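Local structure of tail fiber protein (Acinetobacter phage AM24, 5W5P) at residues G302-R310 against L325-F333; M500-G511 against N557-T565. The protein probably recognises and degrades the capsular polysaccharide of Acinetobacter baumannii, as trimeric phage tailspikes do at the start of infection. One frame throughout, in Å; residues are numbered along the deposited sequence.

Interaction 1. Residues G302-R310 against L325-F333; sequences GSPAVNVIR and LGAVYAGTF
Ala327 O is gripped by two successive backbone amides of 302-310. Val306 N donates to Ala327 O at 2.9 Å, almost in line with the C=O bond. Ala305 N reaches Ala327 O at 2.8 Å, with a more bent N-H (135°), tilted out of the carbonyl plane. A water next to this fork accepts from Ala327 N and donates to Gly302 O, closing the loop end of the pair. The bonds from Tyr329 N to Val306 O and from Val308 N to Tyr329 O carry the pairing round the corner where both chains turn; beyond it 308-310 and 331-333 run nearly parallel, tied by Thr332 N to Ile309 O.

Pro304, which follows a cis peptide bond, lays its ring on Tyr329: Pro304 CB stands 3.5 Å above the centroid of the Tyr329 ring, a CH-pi contact nearly on the ring normal. Trp412 of a second subunit also stacks with this tyrosine.

On the inner face, Val306 and Val328 lie side by side, with Val306 CB 4.0 Å from Val328 CG2. Ile309 holds CG1 anti to its backbone N (chi1 -179°), a nearly extended chain whose CD1 meets Leu325 CD1 tip to tip at 4.0 Å; its CG2 branch touches Val328 CG1 at 3.8 Å. Turned the other way, Arg310 folds back at chi2 (85°) until its guanidinium lies flat over Val308 CG1, while NH2 bonds to Asn281.

Successive coils of a right-handed parallel beta-helix stack like this: backbone bonds set the spacing, branched aliphatic groups fill the interior, and outer-face aromatic and charged groups meet the neighbouring subunit.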
ATOM      1  N   GLY A 302      -7.367  24.596  -8.400  1.00 44.64           N
ATOM      2  CA  GLY A 302      -6.891  24.941  -7.076  1.00 43.49           C
ATOM      3  C   GLY A 302      -5.406  24.684  -6.893  1.00 45.63           C
ATOM      4  O   GLY A 302      -4.743  24.009  -7.682  1.00 43.69           O
ATOM      5  N   SER A 303      -4.873  25.247  -5.809  1.00 50.87           N
ATOM      6  CA  SER A 303      -3.482  25.044  -5.401  1.00 50.08           C
ATOM      7  C   SER A 303      -3.478  24.515  -3.974  1.00 45.59           C
ATOM      8  O   SER A 303      -3.273  25.277  -3.019  1.00 47.57           O
ATOM      9  CB  SER A 303      -2.674  26.339  -5.507  1.00 51.93           C
ATOM     10  OG  SER A 303      -2.929  26.993  -6.735  1.00 55.18           O
ATOM     11  N   PRO A 304      -3.690  23.203  -3.789  1.00 40.48           N
ATOM     12  CA  PRO A 304      -3.870  22.219  -4.855  1.00 39.42           C
ATOM     13  C   PRO A 304      -5.333  21.989  -5.201  1.00 39.84           C
ATOM     14  O   PRO A 304      -6.217  22.640  -4.643  1.00 37.36           O
ATOM     15  CB  PRO A 304      -3.276  20.959  -4.241  1.00 36.24           C
ATOM     16  CG  PRO A 304      -3.697  21.069  -2.797  1.00 36.45           C
ATOM     17  CD  PRO A 304      -3.723  22.557  -2.463  1.00 40.60           C
ATOM     18  N   ALA A 305      -5.576  21.065  -6.129  1.00 39.14           N
ATOM     19  CA  ALA A 305      -6.917  20.541  -6.349  1.00 40.93           C
ATOM     20  C   ALA A 305      -7.206  19.325  -5.480  1.00 40.08           C
ATOM     21  O   ALA A 305      -8.346  19.146  -5.032  1.00 39.02           O
ATOM     22  CB  ALA A 305      -7.110  20.175  -7.825  1.00 36.01           C
ATOM     23  N   VAL A 306      -6.196  18.495  -5.221  1.00 37.35           N
ATOM     24  CA  VAL A 306      -6.353  17.252  -4.476  1.00 34.72           C
ATOM     25  C   VAL A 306      -5.349  17.245  -3.332  1.00 37.53           C
ATOM     26  O   VAL A 306      -4.135  17.278  -3.565  1.00 40.56           O
ATOM     27  CB  VAL A 306      -6.149  16.017  -5.370  1.00 36.20           C
ATOM     28  CG1 VAL A 306      -6.473  14.750  -4.598  1.00 34.47           C
ATOM     29  CG2 VAL A 306      -6.998  16.120  -6.635  1.00 40.06           C
ATOM     30  N   ASN A 307      -5.849  17.202  -2.103  1.00 39.46           N
ATOM     31  CA  ASN A 307      -5.022  17.061  -0.908  1.00 39.49           C
ATOM     32  C   ASN A 307      -5.016  15.583  -0.537  1.00 37.97           C
ATOM     33  O   ASN A 307      -5.925  15.104   0.146  1.00 38.21           O
ATOM     34  CB  ASN A 307      -5.553  17.922   0.235  1.00 40.02           C
ATOM     35  CG  ASN A 307      -5.179  19.391   0.088  1.00 41.23           C
ATOM     36  OD1 ASN A 307      -5.899  20.172  -0.538  1.00 39.27           O
ATOM     37  ND2 ASN A 307      -4.042  19.771   0.663  1.00 40.31           N
ATOM     38  N   VAL A 308      -3.985  14.868  -0.996  1.00 35.03           N
ATOM     39  CA  VAL A 308      -3.810  13.424  -0.815  1.00 36.62           C
ATOM     40  C   VAL A 308      -4.841  12.637  -1.615  1.00 38.67           C
ATOM     41  O   VAL A 308      -6.052  12.763  -1.403  1.00 36.48           O
ATOM     42  CB  VAL A 308      -3.862  13.010   0.668  1.00 34.98           C
ATOM     43  CG1 VAL A 308      -3.569  11.518   0.815  1.00 33.12           C
ATOM     44  CG2 VAL A 308      -2.881  13.820   1.471  1.00 35.07           C
ATOM     45  N   ILE A 309      -4.356  11.814  -2.540  1.00 41.81           N
ATOM     46  CA  ILE A 309      -5.166  10.793  -3.194  1.00 39.44           C
ATOM     47  C   ILE A 309      -4.326   9.527  -3.277  1.00 39.52           C
ATOM     48  O   ILE A 309      -3.113   9.588  -3.506  1.00 45.73           O
ATOM     49  CB  ILE A 309      -5.657  11.242  -4.590  1.00 38.47           C
ATOM     50  CG1 ILE A 309      -6.524  10.157  -5.238  1.00 38.13           C
ATOM     51  CG2 ILE A 309      -4.491  11.600  -5.500  1.00 37.15           C
ATOM     52  CD1 ILE A 309      -7.240  10.608  -6.482  1.00 33.05           C
ATOM     53  N   ARG A 310      -4.962   8.383  -3.051  1.00 36.59           N
ATOM     54  CA  ARG A 310      -4.317   7.090  -3.233  1.00 35.50           C
ATOM     55  C   ARG A 310      -5.194   6.268  -4.160  1.00 36.58           C
ATOM     56  O   ARG A 310      -6.410   6.190  -3.952  1.00 37.86           O
ATOM     57  CB  ARG A 310      -4.111   6.346  -1.905  1.00 35.83           C
ATOM     58  CG  ARG A 310      -3.614   7.204  -0.758  1.00 33.34           C
ATOM     59  CD  ARG A 310      -4.763   7.912  -0.052  1.00 35.00           C
ATOM     60  NE  ARG A 310      -4.431   8.215   1.335  1.00 40.50           N
ATOM     61  CZ  ARG A 310      -5.137   9.035   2.107  1.00 41.52           C
ATOM     62  NH1 ARG A 310      -4.754   9.266   3.356  1.00 41.22           N
ATOM     63  NH2 ARG A 310      -6.222   9.625   1.629  1.00 43.02           N
ATOM     64  N   LEU A 325      -6.767  14.590 -12.929  1.00 43.09           N
ATOM     65  CA  LEU A 325      -6.632  15.346 -11.695  1.00 38.96           C
ATOM     66  C   LEU A 325      -6.007  16.711 -11.957  1.00 41.08           C
ATOM     67  O   LEU A 325      -5.278  16.914 -12.938  1.00 42.48           O
ATOM     68  CB  LEU A 325      -5.770  14.579 -10.683  1.00 34.80           C
ATOM     69  CG  LEU A 325      -6.216  13.142 -10.422  1.00 37.59           C
ATOM     70  CD1 LEU A 325      -5.258  12.431  -9.452  1.00 34.66           C
ATOM     71  CD2 LEU A 325      -7.642  13.105  -9.883  1.00 39.22           C
ATOM     72  N   GLY A 326      -6.301  17.643 -11.049  1.00 39.44           N
ATOM     73  CA  GLY A 326      -5.638  18.931 -11.006  1.00 36.92           C
ATOM     74  C   GLY A 326      -4.307  18.832 -10.292  1.00 39.14           C
ATOM     75  O   GLY A 326      -3.630  17.798 -10.324  1.00 39.38           O
ATOM     76  N   ALA A 327      -3.915  19.928  -9.645  1.00 42.11           N
ATOM     77  CA  ALA A 327      -2.742  19.901  -8.786  1.00 35.69           C
ATOM     78  C   ALA A 327      -2.952  18.902  -7.655  1.00 35.06           C
ATOM     79  O   ALA A 327      -3.968  18.946  -6.953  1.00 36.25           O
ATOM     80  CB  ALA A 327      -2.464  21.296  -8.225  1.00 36.44           C
ATOM     81  N   VAL A 328      -1.986  18.004  -7.474  1.00 34.62           N
ATOM     82  CA  VAL A 328      -2.066  16.934  -6.484  1.00 35.12           C
ATOM     83  C   VAL A 328      -0.877  17.055  -5.544  1.00 40.57           C
ATOM     84  O   VAL A 328       0.276  17.036  -5.990  1.00 47.55           O
ATOM     85  CB  VAL A 328      -2.083  15.545  -7.145  1.00 37.12           C
ATOM     86  CG1 VAL A 328      -2.087  14.433  -6.077  1.00 36.78           C
ATOM     87  CG2 VAL A 328      -3.274  15.403  -8.089  1.00 35.99           C
ATOM     88  N   TYR A 329      -1.153  17.170  -4.244  1.00 37.82           N
ATOM     89  CA  TYR A 329      -0.132  17.068  -3.208  1.00 35.93           C
ATOM     90  C   TYR A 329      -0.290  15.724  -2.506  1.00 39.05           C
ATOM     91  O   TYR A 329      -1.412  15.325  -2.173  1.00 39.08           O
ATOM     92  CB  TYR A 329      -0.244  18.200  -2.183  1.00 36.48           C
ATOM     93  CG  TYR A 329      -0.062  19.598  -2.731  1.00 39.00           C
ATOM     94  CD1 TYR A 329       0.394  19.812  -4.023  1.00 41.46           C
ATOM     95  CD2 TYR A 329      -0.353  20.705  -1.950  1.00 40.43           C
ATOM     96  CE1 TYR A 329       0.556  21.090  -4.524  1.00 40.42           C
ATOM     97  CE2 TYR A 329      -0.193  21.992  -2.442  1.00 43.26           C
ATOM     98  CZ  TYR A 329       0.261  22.177  -3.731  1.00 42.66           C
ATOM     99  OH  TYR A 329       0.415  23.451  -4.228  1.00 43.46           O
ATOM    100  N   ALA A 330       0.831  15.029  -2.293  1.00 38.32           N
ATOM    101  CA  ALA A 330       0.852  13.735  -1.611  1.00 38.71           C
ATOM    102  C   ALA A 330      -0.073  12.728  -2.303  1.00 40.54           C
ATOM    103  O   ALA A 330      -1.043  12.229  -1.730  1.00 39.35           O
ATOM    104  CB  ALA A 330       0.493  13.892  -0.130  1.00 34.15           C
ATOM    105  N   GLY A 331       0.247  12.437  -3.561  1.00 40.68           N
ATOM    106  CA  GLY A 331      -0.462  11.426  -4.328  1.00 36.32           C
ATOM    107  C   GLY A 331       0.346  10.142  -4.406  1.00 35.64           C
ATOM    108  O   GLY A 331       1.575  10.172  -4.477  1.00 33.23           O
ATOM    109  N   THR A 332      -0.362   9.012  -4.383  1.00 32.19           N
ATOM    110  CA  THR A 332       0.256   7.701  -4.524  1.00 35.26           C
ATOM    111  C   THR A 332      -0.592   6.838  -5.448  1.00 36.73           C
ATOM    112  O   THR A 332      -1.822   6.859  -5.374  1.00 41.95           O
ATOM    113  CB  THR A 332       0.435   7.011  -3.158  1.00 37.14           C
ATOM    114  OG1 THR A 332      -0.711   7.257  -2.335  1.00 35.74           O
ATOM    115  CG2 THR A 332       1.692   7.523  -2.447  1.00 39.71           C
ATOM    116  N   PHE A 333       0.074   6.097  -6.335  1.00 36.68           N
ATOM    117  CA  PHE A 333      -0.581   5.167  -7.260  1.00 35.03           C
ATOM    118  C   PHE A 333       0.257   3.890  -7.286  1.00 37.42           C
ATOM    119  O   PHE A 333       1.254   3.817  -8.011  1.00 39.25           O
ATOM    120  CB  PHE A 333      -0.718   5.759  -8.660  1.00 31.97           C
ATOM    121  CG  PHE A 333      -1.498   7.048  -8.711  1.00 38.95           C
ATOM    122  CD1 PHE A 333      -0.897   8.250  -8.365  1.00 37.40           C
ATOM    123  CD2 PHE A 333      -2.823   7.063  -9.130  1.00 37.25           C
ATOM    124  CE1 PHE A 333      -1.592   9.435  -8.413  1.00 32.09           C
ATOM    125  CE2 PHE A 333      -3.527   8.253  -9.181  1.00 36.95           C
ATOM    126  CZ  PHE A 333      -2.905   9.443  -8.820  1.00 36.32           C
TER
HETATM  127  O   HOH W   1      -5.070  22.396  -9.702  1.00 38.41           O

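Interaction 2. Residues M500-G511 against N557-T565; sequences MQMKTASNVVLG and NVSLFKHFT
Met502, a selenomethionine in this crystal, runs across the imidazole of His563 and on to Phe564. Met502 CB lies over one face of the ring, 3.6 Å from His563 NE2. Met502 CG sits squarely over the middle, 3.6 Å from the centroid of the His563 ring and 5° off the normal, a CH-pi contact. The chain then bends at chi2 (-59°), lifting SE away from the ring, though it stays above the face at a distance. Finally Met502 CE arrives in the plane of the Phe564 ring, at its edge, 3.6 Å from Phe564 CE2. The selenium of Met500 approaches the same ring obliquely, 4.3 Å from Phe564 CE2, as a Met-aromatic contact.

The imidazole is fixed from several sides. His563 ND1 donates to Phe561 O at 2.9 Å, from above that carbonyl's plane, and His563 NE2 bonds to Thr596. Phe561 CD2 lies over the face opposite Met502, toward the rim. At the ring edge, Leu510 O is 3.6 Å from His563 CE1, but its hydrogen bond comes from Phe561 N, 2.8 Å away and nearly straight (170°). Leu560 CD2 rests against the Leu510 carbonyl group, 3.8 Å from Leu510 C.

Leu510 and Gly511 together face Met502 as a classic beta bulge in the hairpin whose strands, 492-503 and 509-523, are joined through a type I turn, Thr504 to Asn507. The segment 557-565 leaves the short strand 558-559 and passes along this hairpin, part of a five-stranded antiparallel sheet; strand 598-608 lies beside 492-503, its Val599 touching Met500 and Met502, and a third subunit's Gln522 packs on Val509 and Leu560.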
HETATM    1  N   MSE A 500      42.077  14.340   3.637  1.00 49.18           N
HETATM    2  CA  MSE A 500      43.037  14.132   4.708  1.00 50.36           C
HETATM    3  C   MSE A 500      43.002  15.272   5.713  1.00 53.07           C
HETATM    4  O   MSE A 500      43.143  16.443   5.350  1.00 54.38           O
HETATM    5  CB  MSE A 500      44.453  13.987   4.149  1.00 54.45           C
HETATM    6  CG  MSE A 500      44.623  12.893   3.108  1.00 59.96           C
HETATM    7 SE   MSE A 500      46.138  13.235   1.915  1.00 60.78          SE
HETATM    8  CE  MSE A 500      45.294  14.553   0.751  1.00 61.29           C
ATOM      9  N   GLN A 501      42.822  14.922   6.982  1.00 53.02           N
ATOM     10  CA  GLN A 501      42.860  15.876   8.082  1.00 52.01           C
ATOM     11  C   GLN A 501      44.088  15.562   8.926  1.00 48.76           C
ATOM     12  O   GLN A 501      44.162  14.499   9.552  1.00 49.10           O
ATOM     13  CB  GLN A 501      41.576  15.807   8.907  1.00 44.54           C
ATOM     14  CG  GLN A 501      40.361  16.359   8.174  1.00 49.39           C
ATOM     15  CD  GLN A 501      39.057  16.154   8.936  1.00 48.76           C
ATOM     16  OE1 GLN A 501      38.679  15.025   9.254  1.00 45.68           O
ATOM     17  NE2 GLN A 501      38.367  17.251   9.228  1.00 48.18           N
HETATM   18  N   MSE A 502      45.056  16.473   8.931  1.00 46.72           N
HETATM   19  CA  MSE A 502      46.253  16.291   9.746  1.00 52.53           C
HETATM   20  C   MSE A 502      45.959  16.737  11.169  1.00 53.12           C
HETATM   21  O   MSE A 502      45.555  17.878  11.405  1.00 48.57           O
HETATM   22  CB  MSE A 502      47.448  17.063   9.173  1.00 57.75           C
HETATM   23  CG  MSE A 502      47.368  17.344   7.681  1.00 63.49           C
HETATM   24 SE   MSE A 502      47.217  15.746   6.561  1.00 68.29          SE
HETATM   25  CE  MSE A 502      46.771  16.637   4.889  1.00 68.70           C
ATOM     26  N   LYS A 503      46.158  15.826  12.116  1.00 51.86           N
ATOM     27  CA  LYS A 503      45.774  16.051  13.498  1.00 50.96           C
ATOM     28  C   LYS A 503      46.946  15.768  14.424  1.00 52.41           C
ATOM     29  O   LYS A 503      47.865  15.015  14.090  1.00 54.57           O
ATOM     30  CB  LYS A 503      44.576  15.180  13.897  1.00 50.67           C
ATOM     31  CG  LYS A 503      43.367  15.321  12.989  1.00 49.67           C
ATOM     32  CD  LYS A 503      42.234  14.427  13.462  1.00 50.02           C
ATOM     33  CE  LYS A 503      41.024  14.535  12.560  1.00 46.15           C
ATOM     34  NZ  LYS A 503      39.895  13.746  13.111  1.00 45.82           N
ATOM     35  N   THR A 504      46.897  16.390  15.599  1.00 52.96           N
ATOM     36  CA  THR A 504      47.848  16.118  16.666  1.00 55.16           C
ATOM     37  C   THR A 504      47.438  14.834  17.381  1.00 58.59           C
ATOM     38  O   THR A 504      46.522  14.122  16.960  1.00 57.45           O
ATOM     39  CB  THR A 504      47.916  17.297  17.632  1.00 55.75           C
ATOM     40  OG1 THR A 504      46.645  17.452  18.274  1.00 56.19           O
ATOM     41  CG2 THR A 504      48.266  18.579  16.894  1.00 55.69           C
ATOM     42  N   ALA A 505      48.109  14.529  18.492  1.00 62.61           N
ATOM     43  CA  ALA A 505      47.729  13.362  19.278  1.00 62.16           C
ATOM     44  C   ALA A 505      46.327  13.509  19.857  1.00 64.47           C
ATOM     45  O   ALA A 505      45.586  12.521  19.935  1.00 66.71           O
ATOM     46  CB  ALA A 505      48.746  13.124  20.393  1.00 61.89           C
ATOM     47  N   SER A 506      45.938  14.726  20.247  1.00 65.44           N
ATOM     48  CA  SER A 506      44.619  15.000  20.805  1.00 64.22           C
ATOM     49  C   SER A 506      43.590  15.371  19.739  1.00 62.67           C
ATOM     50  O   SER A 506      42.536  15.923  20.076  1.00 65.06           O
ATOM     51  CB  SER A 506      44.708  16.110  21.855  1.00 64.72           C
ATOM     52  OG  SER A 506      45.194  17.315  21.292  1.00 65.64           O
ATOM     53  N   ASN A 507      43.885  15.097  18.467  1.00 60.96           N
ATOM     54  CA  ASN A 507      42.940  15.279  17.362  1.00 58.10           C
ATOM     55  C   ASN A 507      42.583  16.748  17.146  1.00 60.00           C
ATOM     56  O   ASN A 507      41.428  17.106  16.913  1.00 62.71           O
ATOM     57  CB  ASN A 507      41.686  14.431  17.566  1.00 55.16           C
ATOM     58  CG  ASN A 507      41.984  12.957  17.505  1.00 60.92           C
ATOM     59  OD1 ASN A 507      42.187  12.403  16.426  1.00 62.72           O
ATOM     60  ND2 ASN A 507      42.016  12.307  18.663  1.00 65.05           N
ATOM     61  N   VAL A 508      43.595  17.604  17.209  1.00 63.17           N
ATOM     62  CA  VAL A 508      43.476  19.003  16.819  1.00 59.16           C
ATOM     63  C   VAL A 508      43.908  19.107  15.362  1.00 53.53           C
ATOM     64  O   VAL A 508      45.029  18.716  15.009  1.00 50.93           O
ATOM     65  CB  VAL A 508      44.327  19.907  17.725  1.00 59.08           C
ATOM     66  CG1 VAL A 508      44.347  21.332  17.199  1.00 56.69           C
ATOM     67  CG2 VAL A 508      43.803  19.860  19.152  1.00 58.92           C
ATOM     68  N   VAL A 509      43.023  19.614  14.509  1.00 52.90           N
ATOM     69  CA  VAL A 509      43.296  19.673  13.075  1.00 52.55           C
ATOM     70  C   VAL A 509      44.230  20.845  12.789  1.00 57.18           C
ATOM     71  O   VAL A 509      43.866  22.008  12.997  1.00 57.58           O
ATOM     72  CB  VAL A 509      41.996  19.790  12.269  1.00 50.25           C
ATOM     73  CG1 VAL A 509      42.303  20.004  10.793  1.00 47.63           C
ATOM     74  CG2 VAL A 509      41.140  18.545  12.469  1.00 48.60           C
ATOM     75  N   LEU A 510      45.440  20.535  12.312  1.00 58.86           N
ATOM     76  CA  LEU A 510      46.422  21.543  11.932  1.00 58.38           C
ATOM     77  C   LEU A 510      46.569  21.704  10.426  1.00 57.01           C
ATOM     78  O   LEU A 510      47.261  22.628   9.982  1.00 56.12           O
ATOM     79  CB  LEU A 510      47.797  21.203  12.531  1.00 51.42           C
ATOM     80  CG  LEU A 510      47.919  21.263  14.053  1.00 52.49           C
ATOM     81  CD1 LEU A 510      49.369  21.120  14.471  1.00 53.72           C
ATOM     82  CD2 LEU A 510      47.327  22.557  14.592  1.00 55.04           C
ATOM     83  N   GLY A 511      45.947  20.834   9.634  1.00 57.00           N
ATOM     84  CA  GLY A 511      46.022  20.933   8.189  1.00 53.54           C
ATOM     85  C   GLY A 511      44.931  20.111   7.546  1.00 53.51           C
ATOM     86  O   GLY A 511      44.294  19.270   8.189  1.00 49.16           O
ATOM     87  N   ASN A 557      47.064  32.679  17.786  1.00 72.69           N
ATOM     88  CA  ASN A 557      47.484  32.976  16.414  1.00 75.35           C
ATOM     89  C   ASN A 557      48.084  31.735  15.743  1.00 74.35           C
ATOM     90  O   ASN A 557      49.261  31.683  15.388  1.00 73.60           O
ATOM     91  CB  ASN A 557      48.468  34.155  16.381  1.00 81.72           C
ATOM     92  CG  ASN A 557      47.864  35.432  16.933  1.00 85.04           C
ATOM     93  OD1 ASN A 557      46.914  35.976  16.367  1.00 85.08           O
ATOM     94  ND2 ASN A 557      48.411  35.918  18.042  1.00 87.15           N
ATOM     95  N   VAL A 558      47.224  30.736  15.567  1.00 72.38           N
ATOM     96  CA  VAL A 558      47.589  29.479  14.925  1.00 66.99           C
ATOM     97  C   VAL A 558      46.769  29.345  13.649  1.00 64.82           C
ATOM     98  O   VAL A 558      45.555  29.576  13.659  1.00 64.04           O
ATOM     99  CB  VAL A 558      47.361  28.278  15.863  1.00 63.91           C
ATOM    100  CG1 VAL A 558      47.724  26.976  15.175  1.00 62.20           C
ATOM    101  CG2 VAL A 558      48.171  28.445  17.141  1.00 63.75           C
ATOM    102  N   SER A 559      47.433  28.987  12.552  1.00 65.82           N
ATOM    103  CA  SER A 559      46.781  28.822  11.262  1.00 64.23           C
ATOM    104  C   SER A 559      47.001  27.410  10.732  1.00 60.20           C
ATOM    105  O   SER A 559      47.901  26.687  11.174  1.00 57.44           O
ATOM    106  CB  SER A 559      47.295  29.847  10.242  1.00 64.88           C
ATOM    107  OG  SER A 559      46.664  31.103  10.413  1.00 65.54           O
ATOM    108  N   LEU A 560      46.156  27.018   9.779  1.00 57.37           N
ATOM    109  CA  LEU A 560      46.340  25.739   9.107  1.00 56.90           C
ATOM    110  C   LEU A 560      47.659  25.738   8.340  1.00 59.18           C
ATOM    111  O   LEU A 560      47.996  26.709   7.657  1.00 59.11           O
ATOM    112  CB  LEU A 560      45.177  25.461   8.157  1.00 51.54           C
ATOM    113  CG  LEU A 560      43.786  25.291   8.764  1.00 51.05           C
ATOM    114  CD1 LEU A 560      42.755  25.182   7.655  1.00 49.66           C
ATOM    115  CD2 LEU A 560      43.728  24.073   9.674  1.00 53.20           C
ATOM    116  N   PHE A 561      48.397  24.636   8.452  1.00 57.97           N
ATOM    117  CA  PHE A 561      49.750  24.518   7.927  1.00 52.59           C
ATOM    118  C   PHE A 561      49.763  23.718   6.630  1.00 55.89           C
ATOM    119  O   PHE A 561      49.038  22.730   6.488  1.00 62.25           O
ATOM    120  CB  PHE A 561      50.658  23.847   8.960  1.00 52.10           C
ATOM    121  CG  PHE A 561      52.113  23.795   8.563  1.00 58.63           C
ATOM    122  CD1 PHE A 561      52.896  24.939   8.595  1.00 56.09           C
ATOM    123  CD2 PHE A 561      52.702  22.597   8.182  1.00 58.19           C
ATOM    124  CE1 PHE A 561      54.229  24.891   8.246  1.00 54.68           C
ATOM    125  CE2 PHE A 561      54.042  22.546   7.831  1.00 57.35           C
ATOM    126  CZ  PHE A 561      54.804  23.693   7.862  1.00 54.67           C
ATOM    127  N   LYS A 562      50.600  24.146   5.689  1.00 59.28           N
ATOM    128  CA  LYS A 562      50.802  23.430   4.430  1.00 60.62           C
ATOM    129  C   LYS A 562      51.733  22.249   4.695  1.00 58.91           C
ATOM    130  O   LYS A 562      52.946  22.419   4.845  1.00 58.85           O
ATOM    131  CB  LYS A 562      51.374  24.371   3.374  1.00 60.89           C
ATOM    132  CG  LYS A 562      51.730  23.703   2.057  1.00 60.50           C
ATOM    133  CD  LYS A 562      52.428  24.673   1.112  1.00 59.43           C
ATOM    134  CE  LYS A 562      52.757  23.994  -0.206  1.00 63.47           C
ATOM    135  NZ  LYS A 562      53.374  24.912  -1.200  1.00 69.17           N
ATOM    136  N   HIS A 563      51.167  21.038   4.751  1.00 56.30           N
ATOM    137  CA  HIS A 563      51.947  19.864   5.130  1.00 55.83           C
ATOM    138  C   HIS A 563      52.684  19.242   3.950  1.00 56.50           C
ATOM    139  O   HIS A 563      53.750  18.642   4.139  1.00 55.47           O
ATOM    140  CB  HIS A 563      51.040  18.812   5.773  1.00 54.70           C
ATOM    141  CG  HIS A 563      50.659  19.118   7.189  1.00 54.68           C
ATOM    142  ND1 HIS A 563      49.828  20.166   7.525  1.00 54.84           N
ATOM    143  CD2 HIS A 563      50.997  18.517   8.355  1.00 55.75           C
ATOM    144  CE1 HIS A 563      49.670  20.195   8.837  1.00 56.70           C
ATOM    145  NE2 HIS A 563      50.369  19.207   9.364  1.00 56.33           N
ATOM    146  N   PHE A 564      52.139  19.361   2.741  1.00 54.83           N
ATOM    147  CA  PHE A 564      52.706  18.726   1.560  1.00 56.03           C
ATOM    148  C   PHE A 564      53.340  19.770   0.647  1.00 55.95           C
ATOM    149  O   PHE A 564      52.782  20.852   0.445  1.00 56.38           O
ATOM    150  CB  PHE A 564      51.633  17.939   0.798  1.00 53.82           C
ATOM    151  CG  PHE A 564      51.159  16.701   1.515  1.00 51.55           C
ATOM    152  CD1 PHE A 564      51.870  15.515   1.413  1.00 48.40           C
ATOM    153  CD2 PHE A 564      49.999  16.721   2.278  1.00 54.33           C
ATOM    154  CE1 PHE A 564      51.444  14.374   2.060  1.00 50.97           C
ATOM    155  CE2 PHE A 564      49.560  15.577   2.928  1.00 56.23           C
ATOM    156  CZ  PHE A 564      50.288  14.401   2.818  1.00 56.43           C
ATOM    157  N   THR A 565      54.512  19.444   0.105  1.00 56.18           N
ATOM    158  CA  THR A 565      55.216  20.307  -0.845  1.00 57.44           C
ATOM    159  C   THR A 565      55.376  19.527  -2.148  1.00 57.34           C
ATOM    160  O   THR A 565      56.224  18.635  -2.245  1.00 55.07           O
ATOM    161  CB  THR A 565      56.562  20.767  -0.288  1.00 56.25           C
ATOM    162  OG1 THR A 565      56.343  21.618   0.845  1.00 55.81           O
ATOM    163  CG2 THR A 565      57.351  21.530  -1.341  1.00 52.52           C
TER

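The two contacts belong to different domains of an elongated chain, their centres 53 Å apart and their nearest atoms about 39 Å. Interaction 1 comes first along the sequence and joins neighbouring coils of the parallel beta-helix, close to the middle of the chain. Interaction 2 opens only after the last coils have ended and lies in the C-terminal antiparallel beta domain, its centre about 54 Å from the chain centre. They share no strand or sheet. Each nevertheless lies where another subunit is within reach, the second at interaction 1 and the third at interaction 2, so both the shaft and the C-terminal domain contribute surface to the trimer interface.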